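Local coordinates for fatty acid-binding protein homolog 8 (Caenorhabditis elegans, PDB 6C1Z), which binds a wide range of unsaturated fatty acids, oleic acid among them, and carries them from the lysosome to the nucleus to switch on longevity genes, at residues Pro42-Lys47 against Gly118-Thr123. Residues are numbered along the deposited sequence; the frame is centred on the assembly and turned at random.
Sequences PTLEIK and GKLLQT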
loop_
_atom_site.group_PDB
_atom_site.type_symbol
_atom_site.label_atom_id
_atom_site.label_comp_id
_atom_site.label_asym_id
_atom_site.label_seq_id
_atom_site.Cartn_x
_atom_site.Cartn_y
_atom_site.Cartn_z
ATOM N N PRO A 42 -10.641 -1.849 -4.765
ATOM C CA PRO A 42 -10.197 -0.485 -5.068
ATOM C C PRO A 42 -9.486 -0.405 -6.404
ATOM O O PRO A 42 -9.077 -1.408 -6.994
ATOM C CB PRO A 42 -9.239 -0.155 -3.921
ATOM C CG PRO A 42 -8.817 -1.449 -3.372
ATOM C CD PRO A 42 -9.926 -2.413 -3.604
ATOM N N THR A 43 -9.350 0.833 -6.875
ATOM C CA THR A 43 -8.512 1.170 -8.011
ATOM C C THR A 43 -7.282 1.890 -7.487
ATOM O O THR A 43 -7.395 2.856 -6.724
ATOM C CB THR A 43 -9.278 2.076 -8.966
ATOM O OG1 THR A 43 -10.405 1.356 -9.461
ATOM C CG2 THR A 43 -8.404 2.500 -10.131
ATOM N N LEU A 44 -6.114 1.420 -7.893
ATOM C CA LEU A 44 -4.855 2.007 -7.475
ATOM C C LEU A 44 -4.287 2.763 -8.663
ATOM O O LEU A 44 -4.066 2.183 -9.725
ATOM C CB LEU A 44 -3.891 0.916 -7.006
ATOM C CG LEU A 44 -2.411 1.287 -6.823
ATOM C CD1 LEU A 44 -2.230 2.381 -5.805
ATOM C CD2 LEU A 44 -1.591 0.055 -6.437
ATOM N N GLU A 45 -4.082 4.057 -8.497
ATOM C CA GLU A 45 -3.491 4.895 -9.518
ATOM C C GLU A 45 -2.097 5.267 -9.057
ATOM O O GLU A 45 -1.928 5.784 -7.944
ATOM C CB GLU A 45 -4.335 6.153 -9.696
ATOM C CG GLU A 45 -3.715 7.273 -10.492
ATOM C CD GLU A 45 -4.608 8.486 -10.516
ATOM O OE1 GLU A 45 -4.674 9.224 -9.497
ATOM O OE2 GLU A 45 -5.275 8.673 -11.548
ATOM N N ILE A 46 -1.116 5.016 -9.916
ATOM C CA ILE A 46 0.277 5.355 -9.649
ATOM C C ILE A 46 0.680 6.373 -10.698
ATOM O O ILE A 46 0.551 6.122 -11.909
ATOM C CB ILE A 46 1.183 4.117 -9.707
ATOM C CG1 ILE A 46 0.858 3.171 -8.562
ATOM C CG2 ILE A 46 2.663 4.518 -9.669
ATOM C CD1 ILE A 46 1.552 1.809 -8.682
ATOM N N LYS A 47 1.164 7.529 -10.251
ATOM C CA LYS A 47 1.634 8.560 -11.154
ATOM C C LYS A 47 2.883 9.198 -10.564
ATOM O O LYS A 47 3.160 9.061 -9.368
ATOM C CB LYS A 47 0.531 9.596 -11.469
ATOM C CG LYS A 47 -0.095 10.272 -10.264
ATOM C CD LYS A 47 -1.487 10.878 -10.573
ATOM C CE LYS A 47 -1.476 11.768 -11.797
ATOM N NZ LYS A 47 -2.799 12.450 -12.013
ATOM N N GLY A 118 2.835 -8.613 -16.195
ATOM C CA GLY A 118 1.793 -7.683 -16.559
ATOM C C GLY A 118 0.841 -7.328 -15.445
ATOM O O GLY A 118 0.048 -6.393 -15.605
ATOM N N LYS A 119 0.903 -8.023 -14.317
ATOM C CA LYS A 119 0.056 -7.730 -13.174
ATOM C C LYS A 119 0.861 -6.980 -12.133
ATOM O O LYS A 119 2.093 -7.018 -12.116
ATOM C CB LYS A 119 -0.488 -9.023 -12.570
ATOM C CG LYS A 119 -1.450 -9.768 -13.496
ATOM C CD LYS A 119 -2.175 -10.891 -12.767
ATOM C CE LYS A 119 -3.542 -11.155 -13.387
ATOM N NZ LYS A 119 -4.331 -12.178 -12.651
ATOM N N LEU A 120 0.149 -6.300 -11.250
ATOM C CA LEU A 120 0.760 -5.625 -10.117
ATOM C C LEU A 120 0.373 -6.347 -8.832
ATOM O O LEU A 120 -0.810 -6.647 -8.605
ATOM C CB LEU A 120 0.363 -4.159 -10.072
ATOM C CG LEU A 120 0.938 -3.324 -8.925
ATOM C CD1 LEU A 120 1.116 -1.872 -9.379
ATOM C CD2 LEU A 120 0.033 -3.384 -7.721
ATOM N N LEU A 121 1.381 -6.676 -8.025
ATOM C CA LEU A 121 1.202 -7.438 -6.796
ATOM C C LEU A 121 1.610 -6.574 -5.616
ATOM O O LEU A 121 2.503 -5.739 -5.734
ATOM C CB LEU A 121 2.004 -8.763 -6.806
ATOM C CG LEU A 121 1.364 -9.945 -7.546
ATOM C CD1 LEU A 121 1.254 -9.673 -9.025
ATOM C CD2 LEU A 121 2.145 -11.224 -7.299
ATOM N N GLN A 122 0.912 -6.753 -4.513
ATOM C CA GLN A 122 1.307 -6.111 -3.273
ATOM C C GLN A 122 1.286 -7.114 -2.135
ATOM O O GLN A 122 0.478 -8.042 -2.115
ATOM C CB GLN A 122 0.412 -4.949 -2.894
ATOM C CG GLN A 122 0.403 -3.834 -3.892
ATOM C CD GLN A 122 -0.314 -2.628 -3.369
ATOM O OE1 GLN A 122 -1.510 -2.678 -3.062
ATOM N NE2 GLN A 122 0.398 -1.518 -3.310
ATOM N N THR A 123 2.178 -6.912 -1.164
ATOM C CA THR A 123 2.023 -7.536 0.134
ATOM C C THR A 123 1.990 -6.449 1.194
ATOM O O THR A 123 2.727 -5.467 1.104
ATOM C CB THR A 123 3.141 -8.555 0.449
ATOM O OG1 THR A 123 4.431 -7.950 0.268
ATOM C CG2 THR A 123 3.025 -9.781 -0.445
#
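Two strands on facing walls of the fatty acid-binding protein beta-barrel meet here through its interior: Leu44 and Ile46 of 42-47 against Leu120 and Gln122 of 118-123. The two strand segments run nearly perpendicular, at 102°, and their axes stay 11.1 Å apart even at closest approach. No backbone hydrogen bond could span that gap; only side chains reach across it. Leu120 is the residue shared by both apolar contacts, each of its methyls meeting a different partner. With CG anti to the backbone N (chi1 -180°), the side chain reaches inward and forks: CD1 meets CD1 of Ile46 tip to tip at 3.8 Å, while CD2 lies 4.0 Å from CD2 of Leu44, the two leucines crossing at about a right angle. The same Leu44 CD2 also sits 4.0 Å from NE2 of Gln122, whose extended chain comes from the opposite direction. That is plain packing of a methyl against an amide. The polar atoms of Gln122 are engaged on their own side of the barrel, NE2 by Thr113 OG1 and OE1 by Tyr124 OH, so a bond at each end of the amide restrains its rotation. Trp12 of strand 10-18 and Phe135 of strand 129-137 touch Leu120, and Phe55 of strand 52-58 touches Ile46. In this family the barrel interior holds the fatty acid, and the apolar ends of Leu44, Ile46 and Leu120 are consistent with a lining role there. Burying just 126 Å², the contact is a sparse meeting of methyl ends without directional bonds between the segments, the buried side-chain amide of Gln122 being held by Thr113 and Tyr124.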